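Local coordinates for putative decarboxylase involved in desferrioxamine biosynthesis (Erwinia amylovora, PDB 5O5C), which probably catalyses the pyridoxal phosphate-dependent decarboxylation of lysine to cadaverine, feeding the biosynthesis of the siderophore desferrioxamine E, at residues Val209-Leu214 against Ala265-Ser270; His347-Val352 against Val373-Gln378; Leu449-Asn454 against Asn475-Leu480; Lys459-Ser464 against Ala499-Tyr504. All coordinates share one frame; numbering follows the deposited sequence.

Contact 1: Val209-Leu214 against Ala265-Ser270; sequences VFTSKL and AVVATS
Two neighbouring parallel strands of the seven-stranded mixed sheet, the central sheet of the fold type I PLP-dependent enzymes, meet here, with V209 and F210 paired to A265 and V266. The axes of 209-212 and 265-269 approach to 4.6 Å at 18°. F210 carries both direct backbone bonds: its N donates to A265 O at 2.7 Å (159°), and its O accepts from V267 N at 2.7 Å, the donor lying almost in line with the carbonyl bond. The flanking residues V209 and T211 direct their backbone bonds to residues 232-236 on the other side.

On one face of the sheet, V209 CG2 rests on A265 CB at 4.2 Å, and the T211 methyl is pressed against V267, with CG2 only 3.2 Å from CB, tighter than normal van der Waals contact. The chi1 of 53° places T211 OG1 between the backbone N and the carbonyl carbon and leaves CG2 to run alongside the valine. On the other face, F210 CB meets V266 CG2 at 4.2 Å; helix 246-258 packs on the phenyl ring and helix 281-290 on V266.

Beyond T211 the strands part, and a water takes over: it donates to V267 O at 2.8 Å and accepts from S212 N and T269 OG1. V267 lies about 8 Å, side chain to cofactor, from the bound pyridoxal phosphate. The contact thus changes from direct amide pairing within an apolar core to water-mediated bonding where the strands splay, and the water supplies a partner to three polar groups.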
loop_
_atom_site.group_PDB
_atom_site.type_symbol
_atom_site.label_atom_id
_atom_site.label_comp_id
_atom_site.label_asym_id
_atom_site.label_seq_id
_atom_site.Cartn_x
_atom_site.Cartn_y
_atom_site.Cartn_z
ATOM N N VAL B 209 -21.812 11.511 8.856
ATOM C CA VAL B 209 -20.495 11.655 9.505
ATOM C C VAL B 209 -20.119 13.122 9.588
ATOM O O VAL B 209 -20.329 13.871 8.659
ATOM C CB VAL B 209 -19.405 10.896 8.738
ATOM C CG1 VAL B 209 -18.007 11.187 9.270
ATOM C CG2 VAL B 209 -19.729 9.390 8.759
ATOM N N PHE B 210 -19.533 13.524 10.702
ATOM C CA PHE B 210 -19.181 14.922 10.914
ATOM C C PHE B 210 -17.671 15.059 10.888
ATOM O O PHE B 210 -16.958 14.310 11.562
ATOM C CB PHE B 210 -19.734 15.440 12.239
ATOM C CG PHE B 210 -21.203 15.288 12.367
ATOM C CD1 PHE B 210 -21.736 14.113 12.853
ATOM C CD2 PHE B 210 -22.065 16.306 11.990
ATOM C CE1 PHE B 210 -23.097 13.942 12.950
ATOM C CE2 PHE B 210 -23.435 16.147 12.104
ATOM C CZ PHE B 210 -23.954 14.960 12.593
ATOM N N THR B 211 -17.198 16.039 10.128
ATOM C CA THR B 211 -15.783 16.393 10.112
ATOM C C THR B 211 -15.609 17.866 9.968
ATOM O O THR B 211 -16.491 18.557 9.464
ATOM C CB THR B 211 -14.999 15.813 8.915
ATOM O OG1 THR B 211 -15.639 16.141 7.683
ATOM C CG2 THR B 211 -14.881 14.403 9.012
ATOM N N SER B 212 -14.436 18.335 10.363
ATOM C CA SER B 212 -14.049 19.727 10.149
ATOM C C SER B 212 -13.907 20.005 8.644
ATOM O O SER B 212 -13.435 19.164 7.880
ATOM C CB SER B 212 -12.717 20.017 10.873
ATOM O OG SER B 212 -12.377 21.388 10.830
ATOM N N LYS B 213 -14.329 21.183 8.213
ATOM C CA LYS B 213 -14.015 21.674 6.863
ATOM C C LYS B 213 -12.511 21.617 6.529
ATOM O O LYS B 213 -12.170 21.561 5.377
ATOM C CB LYS B 213 -14.495 23.129 6.702
ATOM C CG LYS B 213 -15.990 23.298 6.655
ATOM C CD LYS B 213 -16.410 24.766 6.804
ATOM C CE LYS B 213 -17.888 24.908 6.448
ATOM N NZ LYS B 213 -18.376 26.308 6.449
ATOM N N LEU B 214 -11.622 21.613 7.537
ATOM C CA LEU B 214 -10.185 21.434 7.334
ATOM C C LEU B 214 -9.648 20.023 7.488
ATOM O O LEU B 214 -8.406 19.847 7.621
ATOM C CB LEU B 214 -9.412 22.377 8.264
ATOM C CG LEU B 214 -9.789 23.847 8.229
ATOM C CD1 LEU B 214 -9.022 24.619 9.282
ATOM C CD2 LEU B 214 -9.483 24.472 6.893
ATOM N N ALA B 265 -21.039 9.132 13.204
ATOM C CA ALA B 265 -19.646 9.324 13.518
ATOM C C ALA B 265 -19.115 10.742 13.363
ATOM O O ALA B 265 -19.563 11.568 12.496
ATOM C CB ALA B 265 -18.815 8.357 12.686
ATOM N N VAL B 266 -18.094 10.992 14.158
ATOM C CA VAL B 266 -17.293 12.196 14.068
ATOM C C VAL B 266 -15.800 11.912 13.767
ATOM O O VAL B 266 -15.141 11.171 14.466
ATOM C CB VAL B 266 -17.349 13.041 15.366
ATOM C CG1 VAL B 266 -16.550 14.312 15.165
ATOM C CG2 VAL B 266 -18.781 13.404 15.738
ATOM N N VAL B 267 -15.266 12.558 12.737
ATOM C CA VAL B 267 -13.836 12.568 12.551
ATOM C C VAL B 267 -13.253 13.822 13.142
ATOM O O VAL B 267 -13.567 14.933 12.699
ATOM C CB VAL B 267 -13.420 12.411 11.088
ATOM C CG1 VAL B 267 -11.923 12.621 10.929
ATOM C CG2 VAL B 267 -13.885 11.069 10.561
ATOM N N ALA B 268 -12.374 13.593 14.127
ATOM C CA ALA B 268 -11.544 14.611 14.781
ATOM C C ALA B 268 -10.140 14.494 14.272
ATOM O O ALA B 268 -9.534 13.399 14.388
ATOM C CB ALA B 268 -11.530 14.390 16.281
ATOM N N THR B 269 -9.607 15.619 13.775
ATOM C CA THR B 269 -8.289 15.705 13.219
ATOM C C THR B 269 -7.315 16.375 14.209
ATOM O O THR B 269 -7.438 17.583 14.546
ATOM C CB THR B 269 -8.379 16.406 11.850
ATOM O OG1 THR B 269 -9.306 15.668 11.079
ATOM C CG2 THR B 269 -7.049 16.435 11.148
ATOM N N SER B 270 -6.366 15.566 14.695
ATOM C CA SER B 270 -5.382 16.004 15.663
ATOM C C SER B 270 -4.144 16.424 14.900
ATOM O O SER B 270 -3.061 15.810 15.026
ATOM C CB SER B 270 -5.115 14.902 16.712
ATOM O OG SER B 270 -4.700 13.650 16.132
HETATM O O HOH W 1 -11.918 16.862 11.608
#

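Contact 2: His347-Val352 against Val373-Gln378; sequences HHLSHV and VNKSIQ
L349 and V352, one turn apart, face K375 and I377 in a mainly apolar contact. CD1 of L349 lies over the aliphatic part of K375, 4.0 Å from both its CB and its CD, so that the methyl spans the stem of the lysine, while L349 CD2 approaches K375 O at 3.8 Å. V352 turns both methyls to the second segment; CG2 stands 3.8 Å from I377 CG2, the two side chains slanting across one another. The approach of V352 CG1 to the S376 carbonyl is implausibly close in the model, which leaves the exact rotation of that valine doubtful.

Both segments belong to the long irregular connection between strand 339-343 and helix 385-394, and each holds a short 3-10 turn. In the first, V352 N bonds to L349 O at 2.8 Å, which sets the two apolar residues on the same side. The second segment leaves its turn through an ST turn, in which S376 OG accepts from Q378 N at 3.1 Å (154°).

K375 bends at chi3 (-70°), which carries its ammonium group away from L349 to a salt bridge with D163 and a hydrogen bond to G164 O at the start of strand 163-167. I377 also leans on Q172 and M176 of helix 170-189 and on I225 of the second subunit, and Q378 packs on S168 of that subunit. The S376 side chain is about 9 Å from a bound pyridoxal phosphate and a similar distance from the side chain of T380, a residue known to bind the cofactor.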
loop_
_atom_site.group_PDB
_atom_site.type_symbol
_atom_site.label_atom_id
_atom_site.label_comp_id
_atom_site.label_asym_id
_atom_site.label_seq_id
_atom_site.Cartn_x
_atom_site.Cartn_y
_atom_site.Cartn_z
ATOM N N HIS B 347 -12.528 -6.389 18.401
ATOM C CA HIS B 347 -13.677 -7.057 17.809
ATOM C C HIS B 347 -14.260 -6.334 16.615
ATOM O O HIS B 347 -14.904 -6.998 15.814
ATOM C CB HIS B 347 -14.774 -7.386 18.837
ATOM C CG HIS B 347 -14.314 -8.344 19.904
ATOM N ND1 HIS B 347 -14.133 -9.694 19.673
ATOM C CD2 HIS B 347 -13.987 -8.141 21.204
ATOM C CE1 HIS B 347 -13.704 -10.279 20.777
ATOM N NE2 HIS B 347 -13.622 -9.360 21.726
ATOM N N HIS B 348 -14.061 -5.009 16.487
ATOM C CA HIS B 348 -14.636 -4.287 15.369
ATOM C C HIS B 348 -13.901 -4.643 14.087
ATOM O O HIS B 348 -14.515 -4.598 13.018
ATOM C CB HIS B 348 -14.657 -2.772 15.548
ATOM C CG HIS B 348 -15.527 -2.295 16.659
ATOM N ND1 HIS B 348 -15.065 -1.416 17.613
ATOM C CD2 HIS B 348 -16.834 -2.535 16.962
ATOM C CE1 HIS B 348 -16.031 -1.151 18.465
ATOM N NE2 HIS B 348 -17.106 -1.842 18.114
ATOM N N LEU B 349 -12.614 -5.009 14.200
ATOM C CA LEU B 349 -11.812 -5.463 13.082
ATOM C C LEU B 349 -12.425 -6.704 12.453
ATOM O O LEU B 349 -12.211 -6.960 11.258
ATOM C CB LEU B 349 -10.315 -5.671 13.461
ATOM C CG LEU B 349 -9.517 -4.337 13.743
ATOM C CD1 LEU B 349 -8.234 -4.557 14.491
ATOM C CD2 LEU B 349 -9.195 -3.541 12.496
ATOM N N SER B 350 -13.239 -7.454 13.214
ATOM C CA SER B 350 -13.948 -8.592 12.614
ATOM C C SER B 350 -14.697 -8.165 11.328
ATOM O O SER B 350 -14.746 -8.943 10.359
ATOM C CB SER B 350 -14.826 -9.360 13.635
ATOM O OG SER B 350 -16.177 -8.912 13.704
ATOM N N HIS B 351 -15.216 -6.936 11.249
ATOM C CA HIS B 351 -15.900 -6.552 9.982
ATOM C C HIS B 351 -15.005 -6.694 8.714
ATOM O O HIS B 351 -15.501 -6.834 7.634
ATOM C CB HIS B 351 -16.600 -5.175 10.062
ATOM C CG HIS B 351 -17.669 -5.125 11.112
ATOM N ND1 HIS B 351 -18.916 -5.678 10.924
ATOM C CD2 HIS B 351 -17.650 -4.661 12.388
ATOM C CE1 HIS B 351 -19.611 -5.571 12.045
ATOM N NE2 HIS B 351 -18.864 -4.957 12.947
ATOM N N VAL B 352 -13.686 -6.671 8.855
ATOM C CA VAL B 352 -12.810 -6.774 7.695
ATOM C C VAL B 352 -12.371 -8.212 7.305
ATOM O O VAL B 352 -11.932 -8.417 6.168
ATOM C CB VAL B 352 -11.626 -5.829 7.893
ATOM C CG1 VAL B 352 -10.571 -6.052 6.849
ATOM C CG2 VAL B 352 -12.105 -4.375 7.838
ATOM N N VAL B 373 -3.539 -10.693 8.287
ATOM C CA VAL B 373 -4.574 -10.536 7.247
ATOM C C VAL B 373 -5.994 -10.471 7.846
ATOM O O VAL B 373 -6.831 -9.720 7.368
ATOM C CB VAL B 373 -4.469 -11.569 6.069
ATOM C CG1 VAL B 373 -5.191 -12.880 6.366
ATOM C CG2 VAL B 373 -5.026 -10.972 4.780
ATOM N N ASN B 374 -6.238 -11.147 8.970
ATOM C CA ASN B 374 -7.579 -11.097 9.554
ATOM C C ASN B 374 -8.033 -9.682 9.980
ATOM O O ASN B 374 -9.225 -9.439 10.052
ATOM C CB ASN B 374 -7.720 -12.132 10.675
ATOM C CG ASN B 374 -7.441 -13.559 10.181
ATOM O OD1 ASN B 374 -6.513 -14.208 10.659
ATOM N ND2 ASN B 374 -8.186 -14.018 9.183
ATOM N N LYS B 375 -7.099 -8.754 10.186
ATOM C CA LYS B 375 -7.382 -7.349 10.533
ATOM C C LYS B 375 -7.179 -6.308 9.395
ATOM O O LYS B 375 -7.274 -5.087 9.606
ATOM C CB LYS B 375 -6.483 -6.909 11.705
ATOM C CG LYS B 375 -6.386 -7.877 12.882
ATOM C CD LYS B 375 -5.471 -7.409 14.009
ATOM C CE LYS B 375 -4.010 -7.427 13.641
ATOM N NZ LYS B 375 -3.093 -7.160 14.766
ATOM N N SER B 376 -6.921 -6.777 8.200
ATOM C CA SER B 376 -6.417 -5.946 7.101
ATOM C C SER B 376 -7.411 -5.974 5.999
ATOM O O SER B 376 -8.168 -6.946 5.905
ATOM C CB SER B 376 -5.080 -6.516 6.623
ATOM O OG SER B 376 -4.431 -5.698 5.657
ATOM N N ILE B 377 -7.437 -4.903 5.191
ATOM C CA ILE B 377 -8.126 -4.852 3.928
ATOM C C ILE B 377 -7.177 -5.040 2.727
ATOM O O ILE B 377 -7.605 -4.937 1.562
ATOM C CB ILE B 377 -9.051 -3.582 3.736
ATOM C CG1 ILE B 377 -8.298 -2.302 3.912
ATOM C CG2 ILE B 377 -10.293 -3.636 4.626
ATOM C CD1 ILE B 377 -8.720 -1.240 2.953
ATOM N N GLN B 378 -5.904 -5.321 3.001
ATOM C CA GLN B 378 -4.967 -5.809 1.996
ATOM C C GLN B 378 -4.794 -7.329 2.173
ATOM O O GLN B 378 -5.143 -7.906 3.225
ATOM C CB GLN B 378 -3.597 -5.136 2.202
ATOM C CG GLN B 378 -3.567 -3.603 2.070
ATOM C CD GLN B 378 -2.247 -2.966 2.514
ATOM O OE1 GLN B 378 -2.055 -2.647 3.667
ATOM N NE2 GLN B 378 -1.370 -2.745 1.589
#

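Contact 3: Leu449-Asn454 against Asn475-Leu480; sequences LTDEIN and NGRQYL
D451, in the early part of helix 448-464, reaches across to the start of strand 477-483 and takes the amide of Q478: Q478 N donates to D451 OD1 at 2.7 Å with a nearly straight N-H angle of 167°. The donor stands well above the carboxylate plane, 52° out of it. The same oxygen lies 3.6 Å from Q478 CB, so the acid covers the base of the glutamine while the amide end of Q478 heads away from the helix.

The close-packed part is one turn further on. L480 CD2 comes to 3.4 Å from N454 O, and L480 CG lies 3.8 Å from N454 OD1, the leucine slanting across the asparagine side chain. N454 is fixed at both ends of its amide: ND2 donates to T450 O at 2.7 Å, with T450 O close to the plane of the N454 amide, and OD1 accepts from Y439 N. T450 O therefore takes two donors, N454 N and ND2, which arrive from opposite faces of its carbonyl plane.

Toward solvent the contact thins. G476 is barely touched, and R477, whose guanidinium leads outward, makes no ion pair with D451; its NE stays 6.1 Å from D451 OD2 and has a long, weak pairing with D447 instead.

The axes of 449-454 and 477-480 approach to 7.4 Å at 34°, as a helix layered on a small antiparallel sheet. Strand 477-483 runs between strands 434-439 and 470-474, and the same helix also rests on strand 434-439 through N454 and I453. Helix 491-510 completes the layer, touching I453 and, through I501, L480.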
loop_
_atom_site.group_PDB
_atom_site.type_symbol
_atom_site.label_atom_id
_atom_site.label_comp_id
_atom_site.label_asym_id
_atom_site.label_seq_id
_atom_site.Cartn_x
_atom_site.Cartn_y
_atom_site.Cartn_z
ATOM N N LEU B 449 -6.593 39.637 -7.295
ATOM C CA LEU B 449 -5.219 40.033 -7.610
ATOM C C LEU B 449 -4.203 39.472 -6.607
ATOM O O LEU B 449 -3.160 38.968 -6.984
ATOM C CB LEU B 449 -5.090 41.557 -7.701
ATOM C CG LEU B 449 -3.715 42.104 -8.082
ATOM C CD1 LEU B 449 -3.247 41.516 -9.404
ATOM C CD2 LEU B 449 -3.744 43.615 -8.133
ATOM N N THR B 450 -4.504 39.582 -5.327
ATOM C CA THR B 450 -3.658 38.978 -4.293
ATOM C C THR B 450 -3.573 37.449 -4.484
ATOM O O THR B 450 -2.544 36.841 -4.174
ATOM C CB THR B 450 -4.185 39.347 -2.925
ATOM O OG1 THR B 450 -4.330 40.776 -2.880
ATOM C CG2 THR B 450 -3.260 38.869 -1.809
ATOM N N ASP B 451 -4.631 36.844 -5.021
ATOM C CA ASP B 451 -4.593 35.421 -5.375
ATOM C C ASP B 451 -3.605 35.090 -6.481
ATOM O O ASP B 451 -2.850 34.167 -6.342
ATOM C CB ASP B 451 -5.986 34.886 -5.735
ATOM C CG ASP B 451 -6.896 34.824 -4.533
ATOM O OD1 ASP B 451 -6.359 34.631 -3.417
ATOM O OD2 ASP B 451 -8.129 34.987 -4.686
ATOM N N GLU B 452 -3.650 35.839 -7.568
ATOM C CA GLU B 452 -2.702 35.721 -8.647
ATOM C C GLU B 452 -1.288 35.925 -8.132
ATOM O O GLU B 452 -0.387 35.153 -8.431
ATOM C CB GLU B 452 -3.017 36.715 -9.748
ATOM C CG GLU B 452 -4.240 36.312 -10.576
ATOM C CD GLU B 452 -4.841 37.474 -11.359
ATOM O OE1 GLU B 452 -4.094 38.092 -12.157
ATOM O OE2 GLU B 452 -6.053 37.761 -11.181
ATOM N N ILE B 453 -1.103 36.949 -7.310
ATOM C CA ILE B 453 0.228 37.311 -6.933
ATOM C C ILE B 453 0.818 36.156 -6.081
ATOM O O ILE B 453 1.931 35.797 -6.294
ATOM C CB ILE B 453 0.291 38.742 -6.294
ATOM C CG1 ILE B 453 1.633 39.395 -6.615
ATOM C CG2 ILE B 453 0.027 38.727 -4.806
ATOM C CD1 ILE B 453 1.974 40.637 -5.802
ATOM N N ASN B 454 0.055 35.530 -5.182
ATOM C CA ASN B 454 0.634 34.467 -4.323
ATOM C C ASN B 454 0.827 33.132 -5.044
ATOM O O ASN B 454 1.838 32.448 -4.820
ATOM C CB ASN B 454 -0.210 34.286 -3.067
ATOM C CG ASN B 454 0.009 35.396 -2.063
ATOM O OD1 ASN B 454 0.913 35.324 -1.264
ATOM N ND2 ASN B 454 -0.817 36.421 -2.108
ATOM N N ASN B 475 -10.831 29.719 2.674
ATOM C CA ASN B 475 -12.043 30.488 2.378
ATOM C C ASN B 475 -12.036 31.033 0.946
ATOM O O ASN B 475 -12.426 32.158 0.705
ATOM C CB ASN B 475 -12.299 31.569 3.466
ATOM C CG ASN B 475 -11.524 32.871 3.234
ATOM O OD1 ASN B 475 -11.971 33.738 2.491
ATOM N ND2 ASN B 475 -10.383 33.020 3.884
ATOM N N GLY B 476 -11.607 30.209 -0.002
ATOM C CA GLY B 476 -11.534 30.608 -1.399
ATOM C C GLY B 476 -10.456 31.628 -1.764
ATOM O O GLY B 476 -10.566 32.281 -2.799
ATOM N N ARG B 477 -9.415 31.768 -0.940
ATOM C CA ARG B 477 -8.326 32.706 -1.193
ATOM C C ARG B 477 -7.001 31.925 -1.212
ATOM O O ARG B 477 -6.840 30.964 -0.470
ATOM C CB ARG B 477 -8.363 33.826 -0.133
ATOM C CG ARG B 477 -9.424 34.876 -0.463
ATOM C CD ARG B 477 -10.162 35.535 0.704
ATOM N NE ARG B 477 -11.547 35.873 0.292
ATOM C CZ ARG B 477 -12.458 36.547 1.012
ATOM N NH1 ARG B 477 -12.175 37.009 2.234
ATOM N NH2 ARG B 477 -13.679 36.770 0.493
ATOM N N GLN B 478 -6.075 32.302 -2.097
ATOM C CA GLN B 478 -4.835 31.577 -2.211
ATOM C C GLN B 478 -3.924 32.025 -1.089
ATOM O O GLN B 478 -3.634 33.209 -0.963
ATOM C CB GLN B 478 -4.175 31.745 -3.582
ATOM C CG GLN B 478 -4.556 30.671 -4.582
ATOM C CD GLN B 478 -4.158 29.312 -4.071
ATOM O OE1 GLN B 478 -5.012 28.521 -3.717
ATOM N NE2 GLN B 478 -2.856 29.080 -3.924
ATOM N N TYR B 479 -3.541 31.071 -0.234
ATOM C CA TYR B 479 -2.467 31.288 0.725
ATOM C C TYR B 479 -1.231 30.471 0.343
ATOM O O TYR B 479 -1.299 29.567 -0.507
ATOM C CB TYR B 479 -2.968 31.026 2.157
ATOM C CG TYR B 479 -3.902 32.131 2.660
ATOM C CD1 TYR B 479 -5.261 32.135 2.366
ATOM C CD2 TYR B 479 -3.411 33.170 3.405
ATOM C CE1 TYR B 479 -6.103 33.144 2.821
ATOM C CE2 TYR B 479 -4.233 34.175 3.869
ATOM C CZ TYR B 479 -5.560 34.167 3.574
ATOM O OH TYR B 479 -6.292 35.186 4.037
ATOM N N LEU B 480 -0.095 30.831 0.937
ATOM C CA LEU B 480 1.164 30.075 0.812
ATOM C C LEU B 480 1.328 29.280 2.083
ATOM O O LEU B 480 0.702 29.584 3.095
ATOM C CB LEU B 480 2.365 31.003 0.672
ATOM C CG LEU B 480 2.445 31.872 -0.587
ATOM C CD1 LEU B 480 3.692 32.748 -0.500
ATOM C CD2 LEU B 480 2.463 31.006 -1.834
#

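Contact 4: Lys459-Ser464 against Ala499-Tyr504; sequences KAVFRS and ALIVHY
An aromatic contact centres the crossing: the methyl of A460 sits over one face of the Y504 ring, CB 3.8 Å from its centroid and 19° off the normal, a CH-pi interaction. It is displaced toward the CG-CD1 bond, 3.6 Å from each atom. The opposite face is approached by H503 ND1, the residue just before Y504 in its own helix.

The aliphatic contacts gather round V461. Its CG2 meets Y504 CD2 at 3.7 Å, obliquely to the ring, and its CG1 reaches L500 CD2 at 4.0 Å. The two branches divide the work, CG1 standing anti to the backbone N (chi1 168°) and CG2 anti to the carbonyl carbon, so that one touches the leucine and the other the tyrosine. I501 CG1 adds a looser contact with V461 CG2 and itself packs on strands 434-439 and 477-483.

The polar groups here find their partners away from the opposite helix. S464 OG donates to V461 O at 2.8 Å and accepts from N466 N, two residues on, while S464 CB lies 3.0 Å from Y504 OH, a tight approach at the outer end of the ring. Nearby, R463 turns away to a salt bridge with E66, and F462 stacks on F59.

The axes of 459-464 and 499-504 approach to 9.7 Å at 117°. With the serine hydroxyl already engaged by V461 O and N466 N, the union between the two helices comes from ring-face and methyl contacts, and the small A460 lets the ring face come down on its methyl.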
loop_
_atom_site.group_PDB
_atom_site.type_symbol
_atom_site.label_atom_id
_atom_site.label_comp_id
_atom_site.label_asym_id
_atom_site.label_seq_id
_atom_site.Cartn_x
_atom_site.Cartn_y
_atom_site.Cartn_z
ATOM N N LYS B 459 4.915 29.464 -7.815
ATOM C CA LYS B 459 5.386 28.952 -9.105
ATOM C C LYS B 459 6.795 29.489 -9.363
ATOM O O LYS B 459 7.696 28.741 -9.687
ATOM C CB LYS B 459 4.362 29.256 -10.228
ATOM C CG LYS B 459 3.206 28.247 -10.235
ATOM C CD LYS B 459 2.523 28.114 -11.597
ATOM C CE LYS B 459 1.669 29.328 -11.942
ATOM N NZ LYS B 459 0.470 28.956 -12.749
ATOM N N ALA B 460 7.037 30.770 -9.092
ATOM C CA ALA B 460 8.390 31.279 -9.283
ATOM C C ALA B 460 9.350 30.553 -8.332
ATOM O O ALA B 460 10.386 30.057 -8.766
ATOM C CB ALA B 460 8.432 32.772 -9.065
ATOM N N VAL B 461 9.006 30.443 -7.051
ATOM C CA VAL B 461 9.949 29.841 -6.088
ATOM C C VAL B 461 10.321 28.436 -6.583
ATOM O O VAL B 461 11.502 28.064 -6.594
ATOM C CB VAL B 461 9.372 29.792 -4.650
ATOM C CG1 VAL B 461 10.234 28.915 -3.743
ATOM C CG2 VAL B 461 9.300 31.177 -4.055
ATOM N N PHE B 462 9.309 27.699 -7.055
ATOM C CA PHE B 462 9.500 26.368 -7.604
ATOM C C PHE B 462 10.410 26.340 -8.819
ATOM O O PHE B 462 11.363 25.618 -8.809
ATOM C CB PHE B 462 8.163 25.700 -7.928
ATOM C CG PHE B 462 8.202 24.196 -7.924
ATOM C CD1 PHE B 462 8.854 23.489 -6.904
ATOM C CD2 PHE B 462 7.510 23.473 -8.902
ATOM C CE1 PHE B 462 8.840 22.096 -6.864
ATOM C CE2 PHE B 462 7.524 22.068 -8.882
ATOM C CZ PHE B 462 8.192 21.391 -7.858
ATOM N N ARG B 463 10.163 27.213 -9.789
ATOM C CA ARG B 463 10.958 27.316 -11.018
ATOM C C ARG B 463 12.427 27.671 -10.703
ATOM O O ARG B 463 13.346 27.065 -11.250
ATOM C CB ARG B 463 10.301 28.347 -11.946
ATOM C CG ARG B 463 10.926 28.557 -13.309
ATOM C CD ARG B 463 10.842 27.275 -14.110
ATOM N NE ARG B 463 11.236 27.433 -15.493
ATOM C CZ ARG B 463 11.597 26.432 -16.303
ATOM N NH1 ARG B 463 11.622 25.168 -15.892
ATOM N NH2 ARG B 463 11.909 26.706 -17.552
ATOM N N SER B 464 12.635 28.591 -9.756
ATOM C CA SER B 464 13.964 28.924 -9.308
ATOM C C SER B 464 14.655 27.768 -8.627
ATOM O O SER B 464 15.842 27.828 -8.463
ATOM C CB SER B 464 13.964 30.084 -8.316
ATOM O OG SER B 464 13.814 29.626 -6.940
ATOM N N ALA B 499 12.707 35.642 2.079
ATOM C CA ALA B 499 13.229 36.704 1.194
ATOM C C ALA B 499 12.937 36.423 -0.269
ATOM O O ALA B 499 12.661 37.336 -1.070
ATOM C CB ALA B 499 14.725 36.884 1.393
ATOM N N LEU B 500 13.033 35.142 -0.617
ATOM C CA LEU B 500 12.613 34.632 -1.910
ATOM C C LEU B 500 11.124 34.863 -2.183
ATOM O O LEU B 500 10.731 35.367 -3.228
ATOM C CB LEU B 500 12.932 33.134 -1.962
ATOM C CG LEU B 500 13.253 32.528 -3.304
ATOM C CD1 LEU B 500 14.412 33.257 -3.956
ATOM C CD2 LEU B 500 13.576 31.051 -3.091
ATOM N N ILE B 501 10.302 34.517 -1.221
ATOM C CA ILE B 501 8.882 34.791 -1.310
ATOM C C ILE B 501 8.618 36.282 -1.568
ATOM O O ILE B 501 7.877 36.611 -2.502
ATOM C CB ILE B 501 8.175 34.323 -0.053
ATOM C CG1 ILE B 501 8.111 32.784 -0.037
ATOM C CG2 ILE B 501 6.763 34.847 0.065
ATOM C CD1 ILE B 501 7.839 32.278 1.349
ATOM N N VAL B 502 9.219 37.161 -0.761
ATOM C CA VAL B 502 9.024 38.618 -0.943
ATOM C C VAL B 502 9.759 39.175 -2.186
ATOM O O VAL B 502 9.246 40.078 -2.820
ATOM C CB VAL B 502 9.318 39.464 0.336
ATOM C CG1 VAL B 502 8.514 38.998 1.533
ATOM C CG2 VAL B 502 10.782 39.467 0.677
ATOM N N HIS B 503 10.915 38.627 -2.573
ATOM C CA HIS B 503 11.520 38.986 -3.853
ATOM C C HIS B 503 10.533 38.735 -5.006
ATOM O O HIS B 503 10.132 39.655 -5.700
ATOM C CB HIS B 503 12.867 38.257 -4.087
ATOM C CG HIS B 503 13.491 38.575 -5.414
ATOM N ND1 HIS B 503 13.832 37.604 -6.331
ATOM C CD2 HIS B 503 13.777 39.756 -6.001
ATOM C CE1 HIS B 503 14.327 38.177 -7.414
ATOM N NE2 HIS B 503 14.281 39.482 -7.248
ATOM N N TYR B 504 10.052 37.502 -5.143
ATOM C CA TYR B 504 9.124 37.187 -6.250
ATOM C C TYR B 504 7.776 37.948 -6.158
ATOM O O TYR B 504 7.179 38.261 -7.180
ATOM C CB TYR B 504 8.918 35.681 -6.392
ATOM C CG TYR B 504 10.169 34.979 -6.836
ATOM C CD1 TYR B 504 10.811 35.331 -8.019
ATOM C CD2 TYR B 504 10.724 33.968 -6.076
ATOM C CE1 TYR B 504 11.948 34.687 -8.439
ATOM C CE2 TYR B 504 11.872 33.319 -6.491
ATOM C CZ TYR B 504 12.479 33.676 -7.662
ATOM O OH TYR B 504 13.635 33.023 -8.033
#

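In the fold
Along the chain, contact 1 comes first, joining two strands of the large sheet across 50 intervening residues that include strand 233-236 and helix 246-258. Contact 2 follows in series and closes a 20-residue excursion, part of it not modelled, in the connection after strand 339-343, where residues of the second subunit also pack. Contacts 3 and 4 lie on the opposite side of the chain's centre from contact 2 and cross: their segments alternate, both start on helix 448-464, and they end on strand 477-483 and helix 491-510, which follow one another. They touch directly, L480 CD1 lying 3.8 Å from I501 CG2, and so tie two helices to the small antiparallel sheet of the C-terminal part.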